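Local coordinates for protein peptidoglycan glycosyltransferase (Burkholderia ambifaria, PDB 5UY7) that belongs to the penicillin-binding protein family and carries a serine beta-lactamase-like domain built around an antiparallel sheet flanked by helices, at residues L238-Y244 against R258-L262; E293-F299 against S325-K331; V317-Q322 against M437-V441; Y477-F481 against F507-G513. All blocks are in the same frame, centred on the assembly; numbering follows the deposited sequence.

Interaction 1: L238-Y244 against R258-L262; sequences LVNYPTY and RNRIL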
loop_
_atom_site.group_PDB
_atom_site.type_symbol
_atom_site.label_atom_id
_atom_site.label_comp_id
_atom_site.label_asym_id
_atom_site.label_seq_id
_atom_site.Cartn_x
_atom_site.Cartn_y
_atom_site.Cartn_z
ATOM N N LEU A 238 9.784 -13.267 -1.812
ATOM C CA LEU A 238 10.232 -12.417 -0.713
ATOM C C LEU A 238 11.717 -12.193 -0.946
ATOM O O LEU A 238 12.502 -13.130 -0.783
ATOM C CB LEU A 238 9.960 -13.102 0.629
ATOM C CG LEU A 238 10.215 -12.396 1.961
ATOM C CD1 LEU A 238 9.097 -11.439 2.265
ATOM C CD2 LEU A 238 10.330 -13.430 3.073
ATOM N N VAL A 239 12.100 -10.991 -1.385
ATOM C CA VAL A 239 13.461 -10.729 -1.843
ATOM C C VAL A 239 14.007 -9.477 -1.173
ATOM O O VAL A 239 13.356 -8.428 -1.184
ATOM C CB VAL A 239 13.529 -10.566 -3.375
ATOM C CG1 VAL A 239 14.977 -10.293 -3.818
ATOM C CG2 VAL A 239 13.010 -11.808 -4.056
ATOM N N ASN A 240 15.204 -9.587 -0.605
ATOM C CA ASN A 240 16.018 -8.445 -0.218
ATOM C C ASN A 240 17.208 -8.380 -1.159
ATOM O O ASN A 240 17.860 -9.404 -1.394
ATOM C CB ASN A 240 16.509 -8.572 1.222
ATOM C CG ASN A 240 15.380 -8.539 2.223
ATOM O OD1 ASN A 240 14.872 -7.473 2.552
ATOM N ND2 ASN A 240 14.983 -9.709 2.714
ATOM N N TYR A 241 17.491 -7.193 -1.694
ATOM C CA TYR A 241 18.681 -6.996 -2.518
ATOM C C TYR A 241 19.434 -5.752 -2.068
ATOM O O TYR A 241 18.875 -4.638 -2.130
ATOM C CB TYR A 241 18.337 -6.898 -4.007
ATOM C CG TYR A 241 19.584 -7.061 -4.831
ATOM C CD1 TYR A 241 20.070 -8.326 -5.138
ATOM C CD2 TYR A 241 20.322 -5.959 -5.235
ATOM C CE1 TYR A 241 21.234 -8.491 -5.861
ATOM C CE2 TYR A 241 21.490 -6.112 -5.951
ATOM C CZ TYR A 241 21.941 -7.382 -6.268
ATOM O OH TYR A 241 23.103 -7.539 -6.980
ATOM N N PRO A 242 20.696 -5.874 -1.626
ATOM C CA PRO A 242 21.412 -7.147 -1.478
ATOM C C PRO A 242 20.932 -7.953 -0.269
ATOM O O PRO A 242 20.109 -7.473 0.508
ATOM C CB PRO A 242 22.878 -6.718 -1.288
ATOM C CG PRO A 242 22.921 -5.244 -1.584
ATOM C CD PRO A 242 21.549 -4.722 -1.304
ATOM N N THR A 243 21.448 -9.172 -0.110
ATOM C CA THR A 243 21.022 -10.010 1.004
ATOM C C THR A 243 21.664 -9.613 2.329
ATOM O O THR A 243 21.115 -9.939 3.386
ATOM C CB THR A 243 21.350 -11.474 0.717
ATOM O OG1 THR A 243 22.752 -11.580 0.465
ATOM C CG2 THR A 243 20.586 -11.970 -0.498
ATOM N N TYR A 244 22.808 -8.934 2.301
ATOM C CA TYR A 244 23.503 -8.557 3.532
ATOM C C TYR A 244 23.105 -7.152 3.978
ATOM O O TYR A 244 22.767 -6.301 3.155
ATOM C CB TYR A 244 25.023 -8.646 3.348
ATOM C CG TYR A 244 25.541 -7.870 2.159
ATOM C CD1 TYR A 244 25.653 -8.470 0.912
ATOM C CD2 TYR A 244 25.915 -6.536 2.280
ATOM C CE1 TYR A 244 26.119 -7.765 -0.182
ATOM C CE2 TYR A 244 26.383 -5.823 1.191
ATOM C CZ TYR A 244 26.480 -6.442 -0.037
ATOM O OH TYR A 244 26.941 -5.741 -1.125
ATOM N N ARG A 258 19.839 -9.828 8.801
ATOM C CA ARG A 258 18.469 -9.413 9.087
ATOM C C ARG A 258 17.633 -9.392 7.813
ATOM O O ARG A 258 18.128 -9.039 6.744
ATOM C CB ARG A 258 18.449 -8.032 9.749
ATOM N N ASN A 259 16.363 -9.769 7.932
ATOM C CA ASN A 259 15.431 -9.725 6.807
ATOM C C ASN A 259 14.760 -8.355 6.829
ATOM O O ASN A 259 13.771 -8.144 7.537
ATOM C CB ASN A 259 14.425 -10.867 6.897
ATOM C CG ASN A 259 13.628 -11.047 5.618
ATOM O OD1 ASN A 259 13.177 -10.078 5.014
ATOM N ND2 ASN A 259 13.461 -12.297 5.197
ATOM N N ARG A 260 15.304 -7.418 6.044
ATOM C CA ARG A 260 14.883 -6.020 6.135
ATOM C C ARG A 260 13.405 -5.830 5.806
ATOM O O ARG A 260 12.776 -4.898 6.321
ATOM C CB ARG A 260 15.745 -5.154 5.219
ATOM C CG ARG A 260 17.222 -5.186 5.582
ATOM C CD ARG A 260 18.033 -4.188 4.777
ATOM N NE ARG A 260 17.999 -4.455 3.340
ATOM C CZ ARG A 260 18.745 -5.369 2.721
ATOM N NH1 ARG A 260 19.581 -6.132 3.413
ATOM N NH2 ARG A 260 18.647 -5.527 1.410
ATOM N N ILE A 261 12.834 -6.683 4.950
ATOM C CA ILE A 261 11.403 -6.608 4.667
ATOM C C ILE A 261 10.595 -6.693 5.950
ATOM O O ILE A 261 9.546 -6.050 6.085
ATOM C CB ILE A 261 10.983 -7.725 3.688
ATOM C CG1 ILE A 261 11.609 -7.506 2.318
ATOM C CG2 ILE A 261 9.458 -7.791 3.577
ATOM C CD1 ILE A 261 11.197 -8.545 1.291
ATOM N N LEU A 262 11.077 -7.468 6.921
ATOM C CA LEU A 262 10.383 -7.654 8.184
ATOM C C LEU A 262 10.913 -6.770 9.306
ATOM O O LEU A 262 10.167 -6.465 10.245
ATOM C CB LEU A 262 10.493 -9.118 8.622
ATOM C CG LEU A 262 9.684 -10.074 7.749
ATOM C CD1 LEU A 262 10.472 -11.339 7.485
ATOM C CD2 LEU A 262 8.362 -10.388 8.433
#
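Asn240, on edge strand 235-241, grips the start of helix 260-263 with both ends of its amide. Asn240 OD1 accepts from the backbone N of Ile261 at 3.2 Å, on a lone pair in the carbonyl plane, although the N-H points well off the line (136°). Asn240 ND2 donates a straighter bond to Asn259 OD1, 2.9 Å away. The two amide planes stand 80° apart, which explains why ND2 arrives above the carbonyl plane of Asn259 while that oxygen lies close to the amide plane of Asn240. Asn259 is the N-cap residue, and one strand side chain thus engages both the cap and the second residue of the helix.

Arg260 reaches the other way, toward the loop after the strand. Arg260 NH2 donates almost straight to Pro242 O at 2.6 Å, within the guanidinium plane, and NH1 adds a weak bond of 3.2 Å to that same oxygen. A bend at chi3 (-62°) turns the group so that Asn240 CB sits over one of its faces, 3.7 Å from Arg260 NH2. Alongside these polar ties, Ile261 CD1 packs against Leu238 CD1 at 3.7 Å and nears Val239 O at 3.3 Å.

Farther out, backbone bonds tie Val239 to Ala225 and Tyr241 to Gly223. Ile261 rests on Ala224 and Met226 of strand 222-229 and on Phe391 of helix 390-401, while Val239 packs on helix 201-217. A short helix is thereby fastened over the face of the two strands at one end of the five-stranded antiparallel sheet (strand order 2-1-5-4-3) characteristic of the penicillin-binding protein and serine beta-lactamase fold.

Interaction 2: E293-F299 against S325-K331; sequences ETGNGHF and SNIGATK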
loop_
_atom_site.group_PDB
_atom_site.type_symbol
_atom_site.label_atom_id
_atom_site.label_comp_id
_atom_site.label_asym_id
_atom_site.label_seq_id
_atom_site.Cartn_x
_atom_site.Cartn_y
_atom_site.Cartn_z
ATOM N N GLU A 293 -13.410 19.665 -0.517
ATOM C CA GLU A 293 -12.828 20.914 -0.999
ATOM C C GLU A 293 -11.360 20.975 -0.595
ATOM O O GLU A 293 -11.049 21.026 0.599
ATOM C CB GLU A 293 -13.581 22.116 -0.433
ATOM C CG GLU A 293 -15.075 22.108 -0.735
ATOM C CD GLU A 293 -15.392 22.222 -2.223
ATOM O OE1 GLU A 293 -14.492 22.580 -3.017
ATOM O OE2 GLU A 293 -16.555 21.956 -2.596
ATOM N N THR A 294 -10.461 20.976 -1.581
ATOM C CA THR A 294 -9.046 21.155 -1.285
ATOM C C THR A 294 -8.490 22.486 -1.779
ATOM O O THR A 294 -7.328 22.795 -1.486
ATOM C CB THR A 294 -8.204 19.999 -1.864
ATOM O OG1 THR A 294 -8.049 20.147 -3.284
ATOM C CG2 THR A 294 -8.849 18.650 -1.558
ATOM N N GLY A 295 -9.281 23.277 -2.505
ATOM C CA GLY A 295 -8.881 24.631 -2.861
ATOM C C GLY A 295 -7.578 24.683 -3.634
ATOM O O GLY A 295 -7.320 23.875 -4.533
ATOM N N ASN A 296 -6.732 25.652 -3.275
ATOM C CA ASN A 296 -5.471 25.863 -3.974
ATOM C C ASN A 296 -4.334 24.999 -3.432
ATOM O O ASN A 296 -3.167 25.313 -3.676
ATOM C CB ASN A 296 -5.076 27.342 -3.925
ATOM C CG ASN A 296 -4.795 27.841 -2.510
ATOM O OD1 ASN A 296 -4.894 27.092 -1.530
ATOM N ND2 ASN A 296 -4.426 29.117 -2.402
ATOM N N GLY A 297 -4.639 23.919 -2.714
ATOM C CA GLY A 297 -3.586 23.047 -2.232
ATOM C C GLY A 297 -2.845 23.537 -1.013
ATOM O O GLY A 297 -1.748 23.050 -0.733
ATOM N N HIS A 298 -3.408 24.490 -0.278
ATOM C CA HIS A 298 -2.862 24.937 0.993
ATOM C C HIS A 298 -3.971 24.867 2.026
ATOM O O HIS A 298 -5.085 25.334 1.771
ATOM C CB HIS A 298 -2.315 26.368 0.907
ATOM C CG HIS A 298 -1.316 26.566 -0.189
ATOM N ND1 HIS A 298 0.004 26.186 -0.071
ATOM C CD2 HIS A 298 -1.445 27.107 -1.423
ATOM C CE1 HIS A 298 0.645 26.486 -1.188
ATOM N NE2 HIS A 298 -0.211 27.041 -2.024
ATOM N N PHE A 299 -3.669 24.280 3.180
ATOM C CA PHE A 299 -4.628 24.152 4.265
ATOM C C PHE A 299 -3.901 24.388 5.583
ATOM O O PHE A 299 -2.691 24.170 5.685
ATOM C CB PHE A 299 -5.297 22.766 4.231
ATOM C CG PHE A 299 -6.441 22.600 5.195
ATOM C CD1 PHE A 299 -7.543 23.436 5.148
ATOM C CD2 PHE A 299 -6.438 21.554 6.105
ATOM C CE1 PHE A 299 -8.605 23.260 6.023
ATOM C CE2 PHE A 299 -7.496 21.370 6.980
ATOM C CZ PHE A 299 -8.580 22.223 6.939
ATOM N N SER A 325 -4.109 13.548 -2.562
ATOM C CA SER A 325 -4.226 14.818 -1.849
ATOM C C SER A 325 -4.050 14.614 -0.343
ATOM O O SER A 325 -4.807 13.861 0.279
ATOM C CB SER A 325 -5.593 15.440 -2.154
ATOM O OG SER A 325 -5.837 16.588 -1.352
ATOM N N ASN A 326 -3.049 15.283 0.245
ATOM C CA ASN A 326 -2.922 15.320 1.703
ATOM C C ASN A 326 -4.088 16.051 2.344
ATOM O O ASN A 326 -4.577 15.643 3.405
ATOM C CB ASN A 326 -1.635 16.033 2.116
ATOM C CG ASN A 326 -0.402 15.215 1.855
ATOM O OD1 ASN A 326 -0.486 14.030 1.545
ATOM N ND2 ASN A 326 0.764 15.841 2.002
ATOM N N ILE A 327 -4.503 17.168 1.745
ATOM C CA ILE A 327 -5.606 17.948 2.303
ATOM C C ILE A 327 -6.899 17.146 2.261
ATOM O O ILE A 327 -7.681 17.146 3.223
ATOM C CB ILE A 327 -5.733 19.285 1.554
ATOM C CG1 ILE A 327 -4.473 20.114 1.798
ATOM C CG2 ILE A 327 -6.976 20.051 2.017
ATOM C CD1 ILE A 327 -4.346 21.291 0.885
ATOM N N GLY A 328 -7.150 16.453 1.148
ATOM C CA GLY A 328 -8.346 15.631 1.062
ATOM C C GLY A 328 -8.336 14.498 2.069
ATOM O O GLY A 328 -9.361 14.192 2.689
ATOM N N ALA A 329 -7.180 13.846 2.235
ATOM C CA ALA A 329 -7.074 12.798 3.245
ATOM C C ALA A 329 -7.345 13.355 4.635
ATOM O O ALA A 329 -8.046 12.728 5.441
ATOM C CB ALA A 329 -5.682 12.155 3.183
ATOM N N THR A 330 -6.802 14.542 4.927
ATOM C CA THR A 330 -7.002 15.167 6.229
ATOM C C THR A 330 -8.473 15.460 6.478
ATOM O O THR A 330 -9.001 15.160 7.553
ATOM C CB THR A 330 -6.185 16.456 6.317
ATOM O OG1 THR A 330 -4.790 16.137 6.269
ATOM C CG2 THR A 330 -6.501 17.216 7.620
ATOM N N LYS A 331 -9.151 16.060 5.497
ATOM C CA LYS A 331 -10.538 16.448 5.734
ATOM C C LYS A 331 -11.424 15.223 5.904
ATOM O O LYS A 331 -12.355 15.231 6.722
ATOM C CB LYS A 331 -11.040 17.349 4.603
ATOM C CG LYS A 331 -10.358 18.725 4.614
ATOM C CD LYS A 331 -11.047 19.693 3.684
ATOM C CE LYS A 331 -10.393 21.057 3.747
ATOM N NZ LYS A 331 -11.248 22.059 3.070
#
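Glu293 and Lys331 open a contact in which a type II' beta turn, Thr294 to Gly297, and the hairpin strand after it lie against helix 326-333. The backbone oxygen of Glu293, not its carboxylate, takes the ammonium group: Lys331 NZ donates to Glu293 O at 2.7 Å, tilted 21° from the carbonyl plane. The Glu293 carboxylate bonds instead to Thr314. Thr294 turns its methyl to the helix start, CG2 lying 3.7 Å from Ser325 OG. Ser325 OG is already committed, since it caps the helix by accepting from Gly328 N (2.8 Å) and also bonds Asp308. Thr294 OG1 is held by Gly313 O.

Within the turn, Asn296 OD1 accepts from His298 N, an Asx turn that braces the exit into strand 298-301. Gly297 presents bare backbone to Ile327, whose CD1 comes within 3.3 Å of Gly297 C, a tight fit. Phe299 follows; its CB meets Ile327 CG1 at 3.7 Å. With CG anti to the backbone N (chi1 -172°), the ring extends toward Lys331, whose extended chain brings CE over one face, toward the rim, in a CH-pi contact: Lys331 CE stands 3.9 Å from the Phe299 ring centroid, 23° off the normal.

Interaction 3: V317-Q322 against M437-V441; sequences VGGVIQ and MLETV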
loop_
_atom_site.group_PDB
_atom_site.type_symbol
_atom_site.label_atom_id
_atom_site.label_comp_id
_atom_site.label_asym_id
_atom_site.label_seq_id
_atom_site.Cartn_x
_atom_site.Cartn_y
_atom_site.Cartn_z
ATOM N N VAL A 317 -14.289 11.995 -3.242
ATOM C CA VAL A 317 -13.468 11.112 -2.416
ATOM C C VAL A 317 -12.581 10.243 -3.298
ATOM O O VAL A 317 -11.398 10.045 -3.006
ATOM C CB VAL A 317 -14.370 10.275 -1.491
ATOM C CG1 VAL A 317 -13.587 9.097 -0.886
ATOM C CG2 VAL A 317 -14.938 11.157 -0.395
ATOM N N GLY A 318 -13.120 9.746 -4.414
ATOM C CA GLY A 318 -12.283 9.012 -5.353
ATOM C C GLY A 318 -11.157 9.869 -5.902
ATOM O O GLY A 318 -10.015 9.409 -6.030
ATOM N N GLY A 319 -11.461 11.136 -6.203
ATOM C CA GLY A 319 -10.434 12.052 -6.679
ATOM C C GLY A 319 -9.348 12.316 -5.655
ATOM O O GLY A 319 -8.197 12.576 -6.018
ATOM N N VAL A 320 -9.691 12.249 -4.367
ATOM C CA VAL A 320 -8.682 12.418 -3.323
ATOM C C VAL A 320 -7.630 11.320 -3.415
ATOM O O VAL A 320 -6.434 11.575 -3.243
ATOM C CB VAL A 320 -9.347 12.471 -1.931
ATOM C CG1 VAL A 320 -8.313 12.303 -0.824
ATOM C CG2 VAL A 320 -10.093 13.785 -1.767
ATOM N N ILE A 321 -8.053 10.089 -3.725
ATOM C CA ILE A 321 -7.099 9.006 -3.946
ATOM C C ILE A 321 -6.359 9.205 -5.263
ATOM O O ILE A 321 -5.131 9.094 -5.322
ATOM C CB ILE A 321 -7.817 7.642 -3.899
ATOM C CG1 ILE A 321 -8.329 7.370 -2.484
ATOM C CG2 ILE A 321 -6.880 6.530 -4.359
ATOM C CD1 ILE A 321 -7.217 7.350 -1.426
ATOM N N GLN A 322 -7.099 9.518 -6.335
ATOM C CA GLN A 322 -6.492 9.725 -7.650
ATOM C C GLN A 322 -5.359 10.750 -7.613
ATOM O O GLN A 322 -4.297 10.540 -8.215
ATOM C CB GLN A 322 -7.577 10.172 -8.636
ATOM C CG GLN A 322 -7.099 10.416 -10.054
ATOM C CD GLN A 322 -8.110 11.225 -10.830
ATOM O OE1 GLN A 322 -8.708 12.156 -10.285
ATOM N NE2 GLN A 322 -8.333 10.863 -12.089
ATOM N N MET A 437 -10.912 3.002 -7.036
ATOM C CA MET A 437 -10.114 4.215 -6.877
ATOM C C MET A 437 -8.635 3.944 -7.120
ATOM O O MET A 437 -7.933 4.780 -7.699
ATOM C CB MET A 437 -10.330 4.799 -5.481
ATOM C CG MET A 437 -11.772 5.211 -5.227
ATOM S SD MET A 437 -11.923 5.718 -3.505
ATOM C CE MET A 437 -13.689 6.051 -3.407
ATOM N N LEU A 438 -8.141 2.787 -6.679
ATOM C CA LEU A 438 -6.718 2.489 -6.862
ATOM C C LEU A 438 -6.349 2.380 -8.338
ATOM O O LEU A 438 -5.214 2.692 -8.712
ATOM C CB LEU A 438 -6.344 1.199 -6.135
ATOM C CG LEU A 438 -6.310 1.253 -4.606
ATOM C CD1 LEU A 438 -5.958 -0.129 -4.072
ATOM C CD2 LEU A 438 -5.315 2.299 -4.077
ATOM N N GLU A 439 -7.277 1.926 -9.186
ATOM C CA GLU A 439 -6.998 1.898 -10.621
ATOM C C GLU A 439 -6.757 3.295 -11.173
ATOM O O GLU A 439 -5.971 3.462 -12.118
ATOM C CB GLU A 439 -8.152 1.259 -11.393
ATOM C CG GLU A 439 -8.350 -0.205 -11.157
ATOM C CD GLU A 439 -9.342 -0.813 -12.150
ATOM O OE1 GLU A 439 -9.077 -0.772 -13.369
ATOM O OE2 GLU A 439 -10.400 -1.284 -11.693
ATOM N N THR A 440 -7.451 4.312 -10.633
ATOM C CA THR A 440 -7.287 5.655 -11.186
ATOM C C THR A 440 -5.902 6.219 -10.907
ATOM O O THR A 440 -5.476 7.153 -11.597
ATOM C CB THR A 440 -8.356 6.626 -10.653
ATOM O OG1 THR A 440 -8.104 6.958 -9.275
ATOM C CG2 THR A 440 -9.766 6.031 -10.810
ATOM N N VAL A 441 -5.185 5.649 -9.935
ATOM C CA VAL A 441 -3.860 6.144 -9.566
ATOM C C VAL A 441 -2.877 5.983 -10.721
ATOM O O VAL A 441 -1.991 6.822 -10.919
ATOM C CB VAL A 441 -3.362 5.407 -8.308
ATOM C CG1 VAL A 441 -1.906 5.758 -8.026
ATOM C CG2 VAL A 441 -4.249 5.724 -7.103
HETATM O O HOH W 1 -10.521 7.582 -8.013
HETATM O O HOH W 2 -7.066 8.605 -13.287
#
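Helix-to-helix packing brings Met437 of helix 428-442 against Gly318 of helix 317-323. The short segments cross at -38°, running broadly in the same direction, with axes only 8.3 Å apart. At Gly318 the extended Met437 chain lies along bare backbone, its SD 3.8 Å from Gly318 CA, and its methyl CE ends 4.0 Å from Val317 CG1. Helix 273-282 closes this apolar patch, because Val277 touches Val317, Ile321 and Met437 alike. That helix begins at the lysine of a probable SxxK motif, Ser270 to Lys273, as in other penicillin-binding proteins.

Ile321 continues the seam. It crosses Met437 at about a right angle, and its CG2 branch packs on Val441 CG2 at 3.9 Å. Val441 in turn touches Lys461 on strand 459-466, part of what is probably the family's K(T/S)G element, which places this helix pair beside the presumed active site.

The remaining side is polar and watered. Thr440 OG1 takes the crowded position between backbone N and carbonyl carbon (chi1 72°), from which it donates back to Met437 O at 2.7 Å, on a lone pair in the carbonyl plane. Thr440 OG1 also lies 3.3 Å from the aliphatic Gln322 CB, and it accepts from water 1 at 2.8 Å, which makes a weak bond to Gly318 O as well. Gln322 stretches out, its CG trans to N across the CA-CB bond (chi1 -180°), until Gln322 NE2 donates to water 2 at 2.9 Å, and that water donates a hydrogen bond to Thr440 O.

Interaction 4: Y477-F481 against F507-G513; sequences YRASF and FGGQVSG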
loop_
_atom_site.group_PDB
_atom_site.type_symbol
_atom_site.label_atom_id
_atom_site.label_comp_id
_atom_site.label_asym_id
_atom_site.label_seq_id
_atom_site.Cartn_x
_atom_site.Cartn_y
_atom_site.Cartn_z
ATOM N N TYR A 477 16.079 9.253 0.732
ATOM C CA TYR A 477 14.688 8.880 0.940
ATOM C C TYR A 477 14.486 7.437 0.504
ATOM O O TYR A 477 15.374 6.804 -0.067
ATOM C CB TYR A 477 13.735 9.813 0.185
ATOM C CG TYR A 477 13.743 9.646 -1.315
ATOM C CD1 TYR A 477 14.708 10.269 -2.098
ATOM C CD2 TYR A 477 12.779 8.877 -1.953
ATOM C CE1 TYR A 477 14.717 10.116 -3.476
ATOM C CE2 TYR A 477 12.777 8.722 -3.326
ATOM C CZ TYR A 477 13.747 9.342 -4.080
ATOM O OH TYR A 477 13.745 9.189 -5.446
ATOM N N ARG A 478 13.296 6.925 0.783
ATOM C CA ARG A 478 12.907 5.575 0.413
ATOM C C ARG A 478 11.638 5.656 -0.421
ATOM O O ARG A 478 10.668 6.302 -0.014
ATOM C CB ARG A 478 12.687 4.714 1.654
ATOM C CG ARG A 478 12.071 3.369 1.370
ATOM C CD ARG A 478 11.435 2.801 2.631
ATOM N NE ARG A 478 12.446 2.358 3.577
ATOM C CZ ARG A 478 12.922 1.119 3.620
ATOM N NH1 ARG A 478 12.465 0.203 2.771
ATOM N NH2 ARG A 478 13.848 0.795 4.514
ATOM N N ALA A 479 11.657 5.029 -1.595
ATOM C CA ALA A 479 10.534 5.046 -2.520
ATOM C C ALA A 479 9.861 3.683 -2.481
ATOM O O ALA A 479 10.483 2.673 -2.828
ATOM C CB ALA A 479 10.996 5.385 -3.939
ATOM N N SER A 480 8.601 3.648 -2.041
ATOM C CA SER A 480 7.870 2.392 -1.949
ATOM C C SER A 480 6.590 2.442 -2.772
ATOM O O SER A 480 6.057 3.512 -3.069
ATOM C CB SER A 480 7.535 2.053 -0.487
ATOM O OG SER A 480 8.725 2.033 0.297
ATOM N N PHE A 481 6.111 1.261 -3.160
ATOM C CA PHE A 481 4.832 1.146 -3.852
ATOM C C PHE A 481 4.169 -0.164 -3.453
ATOM O O PHE A 481 4.831 -1.200 -3.414
ATOM C CB PHE A 481 5.025 1.189 -5.377
ATOM C CG PHE A 481 3.741 1.337 -6.146
ATOM C CD1 PHE A 481 2.943 0.226 -6.419
ATOM C CD2 PHE A 481 3.334 2.582 -6.609
ATOM C CE1 PHE A 481 1.752 0.368 -7.117
ATOM C CE2 PHE A 481 2.146 2.727 -7.307
ATOM C CZ PHE A 481 1.360 1.617 -7.567
ATOM N N PHE A 507 11.954 10.434 -9.529
ATOM C CA PHE A 507 11.732 10.524 -8.090
ATOM C C PHE A 507 10.532 9.693 -7.643
ATOM O O PHE A 507 9.516 9.640 -8.335
ATOM C CB PHE A 507 11.527 11.983 -7.671
ATOM C CG PHE A 507 11.258 12.159 -6.201
ATOM C CD1 PHE A 507 12.306 12.314 -5.308
ATOM C CD2 PHE A 507 9.960 12.171 -5.713
ATOM C CE1 PHE A 507 12.066 12.475 -3.957
ATOM C CE2 PHE A 507 9.714 12.329 -4.362
ATOM C CZ PHE A 507 10.770 12.483 -3.484
ATOM N N GLY A 508 10.664 9.057 -6.479
ATOM C CA GLY A 508 9.556 8.393 -5.816
ATOM C C GLY A 508 8.816 7.381 -6.663
ATOM O O GLY A 508 9.362 6.327 -7.005
ATOM N N GLY A 509 7.563 7.691 -7.007
ATOM C CA GLY A 509 6.782 6.797 -7.844
ATOM C C GLY A 509 7.447 6.457 -9.160
ATOM O O GLY A 509 7.173 5.394 -9.728
ATOM N N GLN A 510 8.320 7.339 -9.658
ATOM C CA GLN A 510 9.096 7.052 -10.860
ATOM C C GLN A 510 10.190 6.020 -10.606
ATOM O O GLN A 510 10.728 5.452 -11.565
ATOM C CB GLN A 510 9.706 8.345 -11.403
ATOM C CG GLN A 510 8.672 9.358 -11.871
ATOM C CD GLN A 510 9.275 10.721 -12.164
ATOM O OE1 GLN A 510 10.079 11.241 -11.384
ATOM N NE2 GLN A 510 8.893 11.306 -13.296
ATOM N N VAL A 511 10.534 5.778 -9.346
ATOM C CA VAL A 511 11.498 4.752 -8.968
ATOM C C VAL A 511 10.798 3.461 -8.568
ATOM O O VAL A 511 11.105 2.392 -9.096
ATOM C CB VAL A 511 12.410 5.277 -7.834
ATOM C CG1 VAL A 511 13.305 4.170 -7.294
ATOM C CG2 VAL A 511 13.231 6.464 -8.330
ATOM N N SER A 512 9.816 3.552 -7.662
ATOM C CA SER A 512 9.136 2.363 -7.157
ATOM C C SER A 512 8.114 1.815 -8.149
ATOM O O SER A 512 7.937 0.598 -8.251
ATOM C CB SER A 512 8.433 2.682 -5.834
ATOM O OG SER A 512 7.494 3.744 -6.001
ATOM N N GLY A 513 7.413 2.696 -8.857
ATOM C CA GLY A 513 6.332 2.293 -9.729
ATOM C C GLY A 513 6.731 1.298 -10.803
ATOM O O GLY A 513 6.077 0.267 -10.995
HETATM O O HOH W 3 7.543 6.020 -4.270
#
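Tyr477 carries its ring from strand 477-485 to the residues that precede helix 509-526, where it meets Phe507 and Gly508. CB points at the helix segment, and CG stands between the backbone N and the carbonyl carbon (chi1 71°). From there the ring runs alongside Phe507, whose CE1 sits over one of its faces, toward the rim. Tyr477 CE1 is 3.6 Å from Phe507 CE1, and Tyr477 CZ is 3.5 Å from Phe507 CD1. The planes are 34° apart, so the pair is oblique, and Phe507 itself is poorly ordered. At the tip, Tyr477 OH accepts a nearly straight bond from Gly508 N (3.3 Å, 168°), while Val511 CG2 lies near the same oxygen.

Farther along the strand the contact becomes the packing of the last modelled helix on a face of the central five-stranded sheet, a basic feature of the penicillin-binding protein and serine beta-lactamase fold. Ala479 CB fits against Gly508 O at 3.6 Å and Val511 CB at 4.1 Å, consistent with a small side chain where the helix start comes close. Ser512 CB approaches Ala479 O at 3.6 Å. Water 3 spans the next step: it donates to Ser480 O at 3.2 Å and is hydrogen-bonded to Ser512 OG at 2.9 Å. Phe481 CB lies beside that hydroxyl, which sits near the plane of the Phe481 ring, while the ring leads away to meet Phe516 of the same helix.

Interactions 2 and 3 touch directly: Ser325 N lies 3.1 Å from Val320 O, a probable hydrogen bond where helix 317-323 gives way to helix 326-333, and Val320 CG1 packs on Gly328 and Ala329. Their centres are 14 Å apart. Interactions 1 and 4 both reach the five-stranded sheet, with nearest atoms about 6 Å apart, whereas interactions 1 and 2 lie on opposite sides of the chain's centre, 36 Å between centres. Three contacts approach the presumed active site with its SxxK-type residues: interaction 3 through Val441, interaction 2 through Asn326, which bonds Lys273, and interaction 4 through Phe481, which lies nearby. A sulfate ion, probably from the crystallisation liquor, sits about 5 Å from the Phe507 side chain.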